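PDB 1PIW: NADP-dependent alcohol dehydrogenase 6 from Saccharomyces cerevisiae, which reduces a broad range of aromatic and aliphatic aldehydes to alcohols with NADPH, working as a homodimeric, zinc-containing medium-chain dehydrogenase with two zinc ions per subunit. Local coordinates for residues Y26-Y32 and Y125-Y129; L64-H68 and T119-Q123; Q96-L101 and V141-F145; L166-P171 and S299-S303. One frame throughout, in Å; residues are numbered along the deposited sequence.

Following the chain from the N terminus, contact 1 opens first: 26-32, leaving the end of strand 22-26, is met again by 125-129 after 92 intervening residues. Contact 2 (64-68 with 119-123) is nested inside that large loop. Contact 3 (96-101 with 141-145) crosses both, its first segment lying within their loops and its second beyond them. These three touch one another: Tyr-26 packs on Val-65, Tyr-125 on Val-97 and Phe-98, and Thr-120 on Val-97. Together they knit the GroES-like region, contacts 2 and 3 each holding a zinc ligand. Contact 4 (166-171 with 299-303) follows in series, spanning the Rossmann-type sheet, and returns to contact 3 where Leu-301 packs on Gln-96.

Contact 1 (Y26-Y32 and Y125-Y129); sequences YDPKPFY and YEDGY
Tyr-129 OH donates to the carbonyl oxygen of Asp-27, with OH and O 2.6 Å apart; the donor lies in the carbonyl plane, at a C=O...donor angle of 150°. The phenol reaches this oxygen because its CG stands anti to the backbone N (chi1 -179°), which carries the ring across Lys-29. There the CB of Lys-29 sits 3.4 Å from the centroid of the Tyr-129 ring and 8° off its normal, a CH-pi contact over one face. The lysine chain then crosses Tyr-125 at about a right angle and bends at its last torsion, leaving NZ 4.9 Å from the Tyr-125 ring centroid in a cation-pi contact over the face. The same NZ donates to Pro-30 O (3.0 Å) and forms a salt bridge with Asp-35, so three groups hold the ammonium. Asp-127, within a type I turn from Tyr-125 to Gly-128, takes Tyr-129 N on OD1 at 2.7 Å, an Asx turn; its OD2 accepts a weak bond from Tyr-32 OH. The contact is near the surface, between the loop after strand 22-26 and the loop before strand 138-142. Arg-140 of that strand bonds to Lys-29 O, while Tyr-125 packs on Val-97 and Phe-98 of strand 96-98.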
loop_
_atom_site.group_PDB
_atom_site.type_symbol
_atom_site.label_atom_id
_atom_site.label_comp_id
_atom_site.label_asym_id
_atom_site.label_seq_id
_atom_site.Cartn_x
_atom_site.Cartn_y
_atom_site.Cartn_z
ATOM N N TYR A 26 15.520 38.880 -12.890
ATOM C CA TYR A 26 15.856 37.742 -13.745
ATOM C C TYR A 26 14.877 37.603 -14.925
ATOM O O TYR A 26 13.713 38.022 -14.854
ATOM C CB TYR A 26 15.902 36.449 -12.902
ATOM C CG TYR A 26 14.604 36.102 -12.216
ATOM C CD1 TYR A 26 13.634 35.343 -12.872
ATOM C CD2 TYR A 26 14.309 36.601 -10.947
ATOM C CE1 TYR A 26 12.402 35.095 -12.290
ATOM C CE2 TYR A 26 13.067 36.363 -10.350
ATOM C CZ TYR A 26 12.120 35.612 -11.032
ATOM O OH TYR A 26 10.879 35.392 -10.487
ATOM N N ASP A 27 15.368 37.041 -16.022
ATOM C CA ASP A 27 14.543 36.854 -17.206
ATOM C C ASP A 27 13.372 35.909 -16.943
ATOM O O ASP A 27 13.548 34.836 -16.363
ATOM C CB ASP A 27 15.404 36.299 -18.340
ATOM C CG ASP A 27 16.251 37.363 -19.006
ATOM O OD1 ASP A 27 17.301 37.007 -19.581
ATOM O OD2 ASP A 27 15.857 38.550 -18.968
ATOM N N PRO A 28 12.156 36.297 -17.357
ATOM C CA PRO A 28 11.002 35.421 -17.134
ATOM C C PRO A 28 11.179 34.257 -18.087
ATOM O O PRO A 28 12.065 34.289 -18.943
ATOM C CB PRO A 28 9.810 36.284 -17.546
ATOM C CG PRO A 28 10.327 37.674 -17.473
ATOM C CD PRO A 28 11.737 37.560 -17.973
ATOM N N LYS A 29 10.362 33.225 -17.962
ATOM C CA LYS A 29 10.496 32.127 -18.900
ATOM C C LYS A 29 9.849 32.582 -20.210
ATOM O O LYS A 29 9.053 33.523 -20.234
ATOM C CB LYS A 29 9.785 30.875 -18.383
ATOM C CG LYS A 29 8.280 30.849 -18.605
ATOM C CD LYS A 29 7.705 29.508 -18.209
ATOM C CE LYS A 29 6.312 29.290 -18.757
ATOM N NZ LYS A 29 6.345 28.975 -20.204
ATOM N N PRO A 30 10.206 31.944 -21.326
ATOM C CA PRO A 30 9.546 32.406 -22.541
ATOM C C PRO A 30 8.032 32.236 -22.367
ATOM O O PRO A 30 7.572 31.269 -21.759
ATOM C CB PRO A 30 10.141 31.502 -23.621
ATOM C CG PRO A 30 10.575 30.279 -22.865
ATOM C CD PRO A 30 11.151 30.854 -21.613
ATOM N N PHE A 31 7.270 33.191 -22.893
ATOM C CA PHE A 31 5.812 33.175 -22.790
ATOM C C PHE A 31 5.174 32.294 -23.863
ATOM O O PHE A 31 5.393 32.495 -25.050
ATOM C CB PHE A 31 5.280 34.603 -22.903
ATOM C CG PHE A 31 3.898 34.774 -22.372
ATOM C CD1 PHE A 31 3.606 35.819 -21.506
ATOM C CD2 PHE A 31 2.888 33.895 -22.730
ATOM C CE1 PHE A 31 2.326 35.995 -20.999
ATOM C CE2 PHE A 31 1.604 34.054 -22.234
ATOM C CZ PHE A 31 1.320 35.109 -21.362
ATOM N N TYR A 32 4.373 31.324 -23.433
ATOM C CA TYR A 32 3.729 30.409 -24.358
ATOM C C TYR A 32 2.229 30.565 -24.481
ATOM O O TYR A 32 1.576 31.158 -23.627
ATOM C CB TYR A 32 4.119 28.976 -24.009
ATOM C CG TYR A 32 5.579 28.740 -24.318
ATOM C CD1 TYR A 32 6.388 27.969 -23.482
ATOM C CD2 TYR A 32 6.169 29.354 -25.421
ATOM C CE1 TYR A 32 7.762 27.828 -23.736
ATOM C CE2 TYR A 32 7.520 29.220 -25.683
ATOM C CZ TYR A 32 8.319 28.464 -24.844
ATOM O OH TYR A 32 9.670 28.373 -25.115
ATOM N N TYR A 125 12.405 23.382 -18.068
ATOM C CA TYR A 125 11.318 22.940 -18.924
ATOM C C TYR A 125 12.008 22.272 -20.093
ATOM O O TYR A 125 13.226 22.101 -20.086
ATOM C CB TYR A 125 10.519 24.120 -19.465
ATOM C CG TYR A 125 9.557 24.766 -18.504
ATOM C CD1 TYR A 125 9.970 25.767 -17.633
ATOM C CD2 TYR A 125 8.213 24.431 -18.528
ATOM C CE1 TYR A 125 9.062 26.420 -16.826
ATOM C CE2 TYR A 125 7.304 25.076 -17.726
ATOM C CZ TYR A 125 7.730 26.069 -16.886
ATOM O OH TYR A 125 6.799 26.738 -16.140
ATOM N N GLU A 126 11.239 21.901 -21.104
ATOM C CA GLU A 126 11.849 21.296 -22.270
ATOM C C GLU A 126 12.750 22.339 -22.932
ATOM O O GLU A 126 13.788 21.998 -23.483
ATOM C CB GLU A 126 10.783 20.835 -23.259
ATOM C CG GLU A 126 9.921 19.703 -22.762
ATOM C CD GLU A 126 9.857 18.560 -23.761
ATOM O OE1 GLU A 126 9.773 18.849 -24.982
ATOM O OE2 GLU A 126 9.883 17.379 -23.329
ATOM N N ASP A 127 12.357 23.611 -22.870
ATOM C CA ASP A 127 13.153 24.662 -23.490
ATOM C C ASP A 127 14.427 24.919 -22.732
ATOM O O ASP A 127 15.299 25.630 -23.220
ATOM C CB ASP A 127 12.365 25.976 -23.630
ATOM C CG ASP A 127 11.774 26.462 -22.319
ATOM O OD1 ASP A 127 12.506 26.493 -21.310
ATOM O OD2 ASP A 127 10.573 26.831 -22.298
ATOM N N GLY A 128 14.527 24.352 -21.533
ATOM C CA GLY A 128 15.725 24.515 -20.731
ATOM C C GLY A 128 15.681 25.574 -19.653
ATOM O O GLY A 128 16.612 25.685 -18.854
ATOM N N TYR A 129 14.616 26.365 -19.629
ATOM C CA TYR A 129 14.470 27.411 -18.624
ATOM C C TYR A 129 14.112 26.765 -17.298
ATOM O O TYR A 129 13.183 25.959 -17.231
ATOM C CB TYR A 129 13.358 28.377 -19.021
ATOM C CG TYR A 129 13.148 29.504 -18.047
ATOM C CD1 TYR A 129 13.598 30.789 -18.339
ATOM C CD2 TYR A 129 12.504 29.289 -16.829
ATOM C CE1 TYR A 129 13.418 31.838 -17.453
ATOM C CE2 TYR A 129 12.317 30.334 -15.928
ATOM C CZ TYR A 129 12.778 31.609 -16.250
ATOM O OH TYR A 129 12.597 32.654 -15.370
#

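Contact 2 (L64-H68 and T119-Q123); sequences LVVGH and TTYSQ. With ZN (zinc ion), chain D.
Tyr-121 and His-68 share an uncommon first torsion, both near +60°, with CG lying between the backbone N and the carbonyl carbon, and this brings the phenol beside the imidazole. Their ring centroids are 5.0 Å apart with planes at 32°, so the two rings meet at a slant. The phenol oxygen of Tyr-121 lies over one face of the imidazole, offset toward its rim. One face of the Tyr-121 ring receives CG1 of Val-66, 3.7 Å from the centroid and 27° off the normal, a CH-pi contact. Behind the histidine, Thr-120 CB packs against His-68 CB at 3.6 Å, and Thr-120 OG1 has its polar partners in the carbonyls of Gly-94, the stronger, and Ala-95. At the far end Leu-64 CD1 approaches Tyr-121 CB at 4.4 Å. Tyr-121 OH has a weak hydrogen bond to Asp-49, in helix 47-53. His-68 NE2 binds the catalytic zinc ion at 2.3 Å, together with Cys-46 and Cys-163. Since the two segments meet by packing alone, with every cross-contact short of a hydrogen bond, Tyr-121 and Thr-120 probably help to position this zinc ligand through shape rather than through polar pairing.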
loop_
_atom_site.group_PDB
_atom_site.type_symbol
_atom_site.label_atom_id
_atom_site.label_comp_id
_atom_site.label_asym_id
_atom_site.label_seq_id
_atom_site.Cartn_x
_atom_site.Cartn_y
_atom_site.Cartn_z
ATOM N N LEU A 64 18.028 31.377 -7.489
ATOM C CA LEU A 64 16.830 30.583 -7.443
ATOM C C LEU A 64 15.722 31.212 -6.633
ATOM O O LEU A 64 15.880 31.491 -5.449
ATOM C CB LEU A 64 17.144 29.206 -6.869
ATOM C CG LEU A 64 15.917 28.314 -6.670
ATOM C CD1 LEU A 64 15.176 28.146 -7.985
ATOM C CD2 LEU A 64 16.351 26.968 -6.118
ATOM N N VAL A 65 14.596 31.458 -7.277
ATOM C CA VAL A 65 13.469 31.991 -6.552
ATOM C C VAL A 65 12.624 30.778 -6.134
ATOM O O VAL A 65 12.288 29.921 -6.943
ATOM C CB VAL A 65 12.659 32.945 -7.414
ATOM C CG1 VAL A 65 11.405 33.387 -6.661
ATOM C CG2 VAL A 65 13.523 34.133 -7.788
ATOM N N VAL A 66 12.292 30.702 -4.857
ATOM C CA VAL A 66 11.537 29.578 -4.345
ATOM C C VAL A 66 10.133 30.013 -3.923
ATOM O O VAL A 66 9.747 31.162 -4.134
ATOM C CB VAL A 66 12.336 28.967 -3.185
ATOM C CG1 VAL A 66 11.622 27.814 -2.568
ATOM C CG2 VAL A 66 13.655 28.500 -3.715
ATOM N N GLY A 67 9.363 29.098 -3.346
ATOM C CA GLY A 67 8.019 29.431 -2.923
ATOM C C GLY A 67 7.065 28.943 -3.980
ATOM O O GLY A 67 7.226 29.302 -5.143
ATOM N N HIS A 68 6.086 28.126 -3.592
ATOM C CA HIS A 68 5.144 27.593 -4.556
ATOM C C HIS A 68 3.730 27.392 -4.011
ATOM O O HIS A 68 3.071 26.373 -4.245
ATOM C CB HIS A 68 5.699 26.296 -5.166
ATOM C CG HIS A 68 5.931 25.191 -4.177
ATOM N ND1 HIS A 68 6.631 24.046 -4.498
ATOM C CD2 HIS A 68 5.526 25.036 -2.891
ATOM C CE1 HIS A 68 6.642 23.234 -3.454
ATOM N NE2 HIS A 68 5.978 23.810 -2.468
ATOM N N THR A 119 7.894 21.040 -11.810
ATOM C CA THR A 119 7.619 21.747 -10.590
ATOM C C THR A 119 7.827 23.248 -10.737
ATOM O O THR A 119 8.651 23.700 -11.522
ATOM C CB THR A 119 8.469 21.177 -9.454
ATOM O OG1 THR A 119 8.289 21.963 -8.266
ATOM C CG2 THR A 119 9.931 21.158 -9.862
ATOM N N THR A 120 7.046 24.006 -9.973
ATOM C CA THR A 120 7.056 25.463 -9.964
ATOM C C THR A 120 8.407 26.143 -10.013
ATOM O O THR A 120 8.546 27.164 -10.681
ATOM C CB THR A 120 6.289 25.985 -8.747
ATOM O OG1 THR A 120 4.901 25.648 -8.897
ATOM C CG2 THR A 120 6.459 27.497 -8.600
ATOM N N TYR A 121 9.388 25.605 -9.296
ATOM C CA TYR A 121 10.737 26.173 -9.299
ATOM C C TYR A 121 11.802 25.089 -9.262
ATOM O O TYR A 121 11.541 23.960 -8.855
ATOM C CB TYR A 121 10.941 27.122 -8.110
ATOM C CG TYR A 121 10.677 26.514 -6.741
ATOM C CD1 TYR A 121 9.493 26.792 -6.047
ATOM C CD2 TYR A 121 11.600 25.662 -6.141
ATOM C CE1 TYR A 121 9.235 26.235 -4.796
ATOM C CE2 TYR A 121 11.352 25.100 -4.890
ATOM C CZ TYR A 121 10.166 25.388 -4.225
ATOM O OH TYR A 121 9.909 24.810 -2.999
ATOM N N SER A 122 12.999 25.432 -9.717
ATOM C CA SER A 122 14.130 24.505 -9.702
ATOM C C SER A 122 14.108 23.354 -10.673
ATOM O O SER A 122 14.758 22.337 -10.425
ATOM C CB SER A 122 14.314 23.921 -8.307
ATOM O OG SER A 122 14.765 24.920 -7.413
ATOM N N GLN A 123 13.353 23.489 -11.756
ATOM C CA GLN A 123 13.293 22.439 -12.766
ATOM C C GLN A 123 13.353 23.092 -14.123
ATOM O O GLN A 123 12.794 24.173 -14.338
ATOM C CB GLN A 123 12.002 21.606 -12.671
ATOM C CG GLN A 123 12.068 20.297 -13.484
ATOM C CD GLN A 123 10.843 19.390 -13.324
ATOM O OE1 GLN A 123 10.238 19.322 -12.259
ATOM N NE2 GLN A 123 10.495 18.675 -14.383
HETATM ZN ZN ZN D . 5.270 22.031 -1.281
#

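Contact 3 (Q96-L101 and V141-F145); sequences QVFSCL and VHEHF. With ZN (zinc ion), chain C.
Phe-145, its CG anti to the carbonyl carbon (chi1 -68°), lays its ring flat against the backbone of 96-101: Phe-98 N stands over the centre of one face, 3.5 Å above the plane, and Val-97 C over the same face nearer the rim. The edge of the ring meets Ser-99 CB. Alongside, the extended chain of Gln-96 crosses the phenyl obliquely, its amide plane 42° from the ring. Gln-96 NE2 donates to Phe-98 O at 2.8 Å and to Glu-111 O, which fixes the amide. The other face of the Phe-145 ring carries CD2 of His-144. On the imidazole of His-144 rests Leu-101: its CD2 is 3.4 Å from the ring centroid and 2° off the normal, a CH-pi contact. The second methyl of Leu-101, CD1, lies close to NE2 of His-142, whose ND1 accepts His-144 N in the ring plane at 2.8 Å; His-144 NE2 is bonded to Glu-111. Just before Leu-101, Cys-100 SG binds the second zinc ion at 2.3 Å with Cys-103, Cys-106 and Cys-114. Val-97 and Phe-98 form a classic beta bulge opposite Val-118 in strand 118-119, so the contact joins that two-stranded antiparallel sheet to the end of strand 138-142, which pairs with strand 35-45.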
loop_
_atom_site.group_PDB
_atom_site.type_symbol
_atom_site.label_atom_id
_atom_site.label_comp_id
_atom_site.label_asym_id
_atom_site.label_seq_id
_atom_site.Cartn_x
_atom_site.Cartn_y
_atom_site.Cartn_z
ATOM N N GLN A 96 2.817 22.177 -8.756
ATOM C CA GLN A 96 3.003 21.779 -10.155
ATOM C C GLN A 96 2.768 22.995 -11.051
ATOM O O GLN A 96 2.005 23.895 -10.700
ATOM C CB GLN A 96 2.072 20.632 -10.570
ATOM C CG GLN A 96 2.579 19.927 -11.818
ATOM C CD GLN A 96 1.779 18.701 -12.188
ATOM O OE1 GLN A 96 1.275 17.990 -11.326
ATOM N NE2 GLN A 96 1.681 18.431 -13.481
ATOM N N VAL A 97 3.391 23.013 -12.221
ATOM C CA VAL A 97 3.282 24.172 -13.078
ATOM C C VAL A 97 3.181 23.782 -14.555
ATOM O O VAL A 97 3.059 24.637 -15.450
ATOM C CB VAL A 97 4.517 25.058 -12.816
ATOM C CG1 VAL A 97 5.619 24.741 -13.800
ATOM C CG2 VAL A 97 4.134 26.495 -12.802
ATOM N N PHE A 98 3.224 22.479 -14.804
ATOM C CA PHE A 98 3.159 21.975 -16.168
ATOM C C PHE A 98 2.947 20.471 -16.265
ATOM O O PHE A 98 3.349 19.709 -15.383
ATOM C CB PHE A 98 4.425 22.330 -16.940
ATOM C CG PHE A 98 4.386 21.881 -18.360
ATOM C CD1 PHE A 98 3.615 22.572 -19.298
ATOM C CD2 PHE A 98 5.058 20.731 -18.756
ATOM C CE1 PHE A 98 3.510 22.126 -20.609
ATOM C CE2 PHE A 98 4.961 20.273 -20.072
ATOM C CZ PHE A 98 4.182 20.975 -21.000
ATOM N N SER A 99 2.330 20.057 -17.368
ATOM C CA SER A 99 2.026 18.658 -17.622
ATOM C C SER A 99 1.804 18.503 -19.126
ATOM O O SER A 99 1.427 19.467 -19.801
ATOM C CB SER A 99 0.766 18.276 -16.850
ATOM O OG SER A 99 0.631 16.879 -16.782
ATOM N N CYS A 100 2.035 17.307 -19.663
ATOM C CA CYS A 100 1.855 17.112 -21.104
ATOM C C CYS A 100 0.402 17.314 -21.492
ATOM O O CYS A 100 0.095 17.558 -22.650
ATOM C CB CYS A 100 2.316 15.721 -21.529
ATOM S SG CYS A 100 1.094 14.450 -21.315
ATOM N N LEU A 101 -0.482 17.207 -20.504
ATOM C CA LEU A 101 -1.916 17.393 -20.691
ATOM C C LEU A 101 -2.556 16.528 -21.758
ATOM O O LEU A 101 -3.663 16.815 -22.193
ATOM C CB LEU A 101 -2.211 18.860 -20.987
ATOM C CG LEU A 101 -1.885 19.738 -19.786
ATOM C CD1 LEU A 101 -1.946 21.197 -20.161
ATOM C CD2 LEU A 101 -2.850 19.424 -18.659
ATOM N N VAL A 141 2.842 31.087 -15.515
ATOM C CA VAL A 141 2.355 29.715 -15.458
ATOM C C VAL A 141 1.272 29.351 -16.462
ATOM O O VAL A 141 0.332 30.112 -16.673
ATOM C CB VAL A 141 1.793 29.422 -14.059
ATOM C CG1 VAL A 141 1.487 27.950 -13.908
ATOM C CG2 VAL A 141 2.767 29.887 -13.014
ATOM N N HIS A 142 1.409 28.170 -17.061
ATOM C CA HIS A 142 0.436 27.645 -18.021
ATOM C C HIS A 142 -0.927 27.654 -17.306
ATOM O O HIS A 142 -1.043 27.170 -16.177
ATOM C CB HIS A 142 0.861 26.225 -18.400
ATOM C CG HIS A 142 -0.074 25.519 -19.327
ATOM N ND1 HIS A 142 -1.423 25.403 -19.081
ATOM C CD2 HIS A 142 0.163 24.809 -20.457
ATOM C CE1 HIS A 142 -1.977 24.650 -20.017
ATOM N NE2 HIS A 142 -1.036 24.274 -20.864
ATOM N N GLU A 143 -1.947 28.211 -17.957
ATOM C CA GLU A 143 -3.285 28.331 -17.366
ATOM C C GLU A 143 -3.880 27.086 -16.738
ATOM O O GLU A 143 -4.641 27.185 -15.782
ATOM C CB GLU A 143 -4.275 28.846 -18.394
ATOM C CG GLU A 143 -4.545 27.864 -19.497
ATOM C CD GLU A 143 -5.607 28.355 -20.454
ATOM O OE1 GLU A 143 -5.895 27.638 -21.434
ATOM O OE2 GLU A 143 -6.155 29.459 -20.230
ATOM N N HIS A 144 -3.558 25.916 -17.269
ATOM C CA HIS A 144 -4.117 24.701 -16.712
ATOM C C HIS A 144 -3.800 24.554 -15.243
ATOM O O HIS A 144 -4.519 23.867 -14.523
ATOM C CB HIS A 144 -3.584 23.464 -17.416
ATOM C CG HIS A 144 -4.050 22.181 -16.795
ATOM N ND1 HIS A 144 -5.231 21.568 -17.149
ATOM C CD2 HIS A 144 -3.525 21.431 -15.799
ATOM C CE1 HIS A 144 -5.413 20.495 -16.399
ATOM N NE2 HIS A 144 -4.392 20.390 -15.572
ATOM N N PHE A 145 -2.719 25.191 -14.800
ATOM C CA PHE A 145 -2.288 25.081 -13.414
ATOM C C PHE A 145 -2.557 26.281 -12.561
ATOM O O PHE A 145 -1.935 26.463 -11.523
ATOM C CB PHE A 145 -0.804 24.728 -13.356
ATOM C CG PHE A 145 -0.501 23.347 -13.862
ATOM C CD1 PHE A 145 -0.376 23.100 -15.224
ATOM C CD2 PHE A 145 -0.401 22.278 -12.978
ATOM C CE1 PHE A 145 -0.160 21.805 -15.698
ATOM C CE2 PHE A 145 -0.185 20.986 -13.445
ATOM C CZ PHE A 145 -0.065 20.751 -14.807
HETATM ZN ZN ZN C . 0.728 13.796 -19.154
#

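Contact 4 (L166-P171 and S299-S303); sequences LTVYSP and SALGS
Helix-on-loop packing in the buried interior defines this contact: one side of helix 161-174 lies against the loop that leaves strand 295-298, an edge strand, within this chain, of the parallel Rossmann-type sheet, before helix 304-316. The closest CA pair is Thr-167 and Leu-301, 4.7 Å apart, and the CA atoms of Ser-170 and Gly-302 are 4.9 Å apart. Having no side chain, Gly-302 appears to let the loop lie close against Leu-166 and Ser-170, one helical turn apart: Leu-166 CD2 lies 3.4 Å from Gly-302 N, while Ser-170 OG lies 3.4 Å from Gly-302 CA. A chi1 of -154° swings the Ser-170 hydroxyl far from its backbone N, letting it reach both this CA and Glu-306, whose OE1 takes Ser-170 OG and Ser-303 N alike. Farther along, Pro-171 CD approaches Ser-299 OG at 4.0 Å, and Thr-167 OG1 lies 4.2 Å from Leu-301 CD2. Ser-299 and Leu-301 bind NADP, and Thr-167 and Ala-300 also line that pocket, so the packing probably helps to shape one wall of the cofactor site. Ser-303 is the N-cap of helix 304-316: its side chain caps a backbone N in the first turn, and its own N bonds to Glu-306, consistent with a capping box. Helix 161-174 thus packs on both helix 190-202 and helix 304-316: Thr-167 and Tyr-169 touch the first, while Leu-166 and Tyr-169 touch the second.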
loop_
_atom_site.group_PDB
_atom_site.type_symbol
_atom_site.label_atom_id
_atom_site.label_comp_id
_atom_site.label_asym_id
_atom_site.label_seq_id
_atom_site.Cartn_x
_atom_site.Cartn_y
_atom_site.Cartn_z
ATOM N N LEU A 166 -3.125 20.873 -0.495
ATOM C CA LEU A 166 -3.433 19.920 -1.542
ATOM C C LEU A 166 -2.677 18.614 -1.349
ATOM O O LEU A 166 -3.184 17.548 -1.675
ATOM C CB LEU A 166 -3.081 20.511 -2.898
ATOM C CG LEU A 166 -3.284 19.543 -4.049
ATOM C CD1 LEU A 166 -4.735 19.196 -4.087
ATOM C CD2 LEU A 166 -2.836 20.158 -5.358
ATOM N N THR A 167 -1.468 18.699 -0.805
ATOM C CA THR A 167 -0.642 17.513 -0.597
ATOM C C THR A 167 -1.202 16.465 0.373
ATOM O O THR A 167 -0.912 15.267 0.216
ATOM C CB THR A 167 0.795 17.919 -0.181
ATOM O OG1 THR A 167 1.535 18.288 -1.349
ATOM C CG2 THR A 167 1.513 16.777 0.497
ATOM N N VAL A 168 -1.991 16.909 1.359
ATOM C CA VAL A 168 -2.626 16.000 2.331
ATOM C C VAL A 168 -4.007 15.696 1.826
ATOM O O VAL A 168 -4.550 14.618 2.055
ATOM C CB VAL A 168 -2.907 16.622 3.697
ATOM C CG1 VAL A 168 -2.577 15.622 4.777
ATOM C CG2 VAL A 168 -2.182 17.936 3.853
ATOM N N TYR A 169 -4.594 16.675 1.156
ATOM C CA TYR A 169 -5.935 16.499 0.656
ATOM C C TYR A 169 -6.034 15.375 -0.353
ATOM O O TYR A 169 -6.915 14.534 -0.250
ATOM C CB TYR A 169 -6.468 17.798 0.054
ATOM C CG TYR A 169 -7.867 17.638 -0.485
ATOM C CD1 TYR A 169 -8.885 17.118 0.317
ATOM C CD2 TYR A 169 -8.168 17.972 -1.798
ATOM C CE1 TYR A 169 -10.168 16.931 -0.176
ATOM C CE2 TYR A 169 -9.450 17.788 -2.305
ATOM C CZ TYR A 169 -10.444 17.265 -1.491
ATOM O OH TYR A 169 -11.699 17.065 -2.004
ATOM N N SER A 170 -5.123 15.347 -1.314
ATOM C CA SER A 170 -5.166 14.304 -2.324
ATOM C C SER A 170 -5.144 12.898 -1.715
ATOM O O SER A 170 -6.014 12.074 -2.010
ATOM C CB SER A 170 -4.017 14.467 -3.312
ATOM O OG SER A 170 -4.369 13.899 -4.554
ATOM N N PRO A 171 -4.157 12.596 -0.858
ATOM C CA PRO A 171 -4.156 11.249 -0.279
ATOM C C PRO A 171 -5.388 10.969 0.587
ATOM O O PRO A 171 -5.932 9.858 0.574
ATOM C CB PRO A 171 -2.852 11.213 0.521
ATOM C CG PRO A 171 -2.630 12.638 0.875
ATOM C CD PRO A 171 -2.988 13.361 -0.399
ATOM N N SER A 299 2.885 9.547 -1.853
ATOM C CA SER A 299 1.983 10.386 -2.646
ATOM C C SER A 299 2.566 11.749 -3.004
ATOM O O SER A 299 3.250 12.381 -2.197
ATOM C CB SER A 299 0.660 10.587 -1.910
ATOM O OG SER A 299 -0.165 11.514 -2.593
ATOM N N ALA A 300 2.284 12.199 -4.222
ATOM C CA ALA A 300 2.767 13.485 -4.718
ATOM C C ALA A 300 1.772 14.576 -4.391
ATOM O O ALA A 300 0.955 14.440 -3.466
ATOM C CB ALA A 300 2.942 13.423 -6.199
ATOM N N LEU A 301 1.826 15.661 -5.154
ATOM C CA LEU A 301 0.897 16.755 -4.936
ATOM C C LEU A 301 -0.457 16.174 -5.301
ATOM O O LEU A 301 -0.624 14.950 -5.433
ATOM C CB LEU A 301 1.206 17.909 -5.884
ATOM C CG LEU A 301 2.689 18.169 -6.167
ATOM C CD1 LEU A 301 2.847 18.799 -7.525
ATOM C CD2 LEU A 301 3.290 19.049 -5.082
ATOM N N GLY A 302 -1.430 17.049 -5.483
ATOM C CA GLY A 302 -2.737 16.575 -5.874
ATOM C C GLY A 302 -3.000 17.013 -7.295
ATOM O O GLY A 302 -2.188 17.696 -7.906
ATOM N N SER A 303 -4.137 16.596 -7.829
ATOM C CA SER A 303 -4.533 16.977 -9.174
ATOM C C SER A 303 -5.121 18.369 -9.020
ATOM O O SER A 303 -5.478 18.783 -7.913
ATOM C CB SER A 303 -5.615 16.043 -9.681
ATOM O OG SER A 303 -6.769 16.155 -8.861
#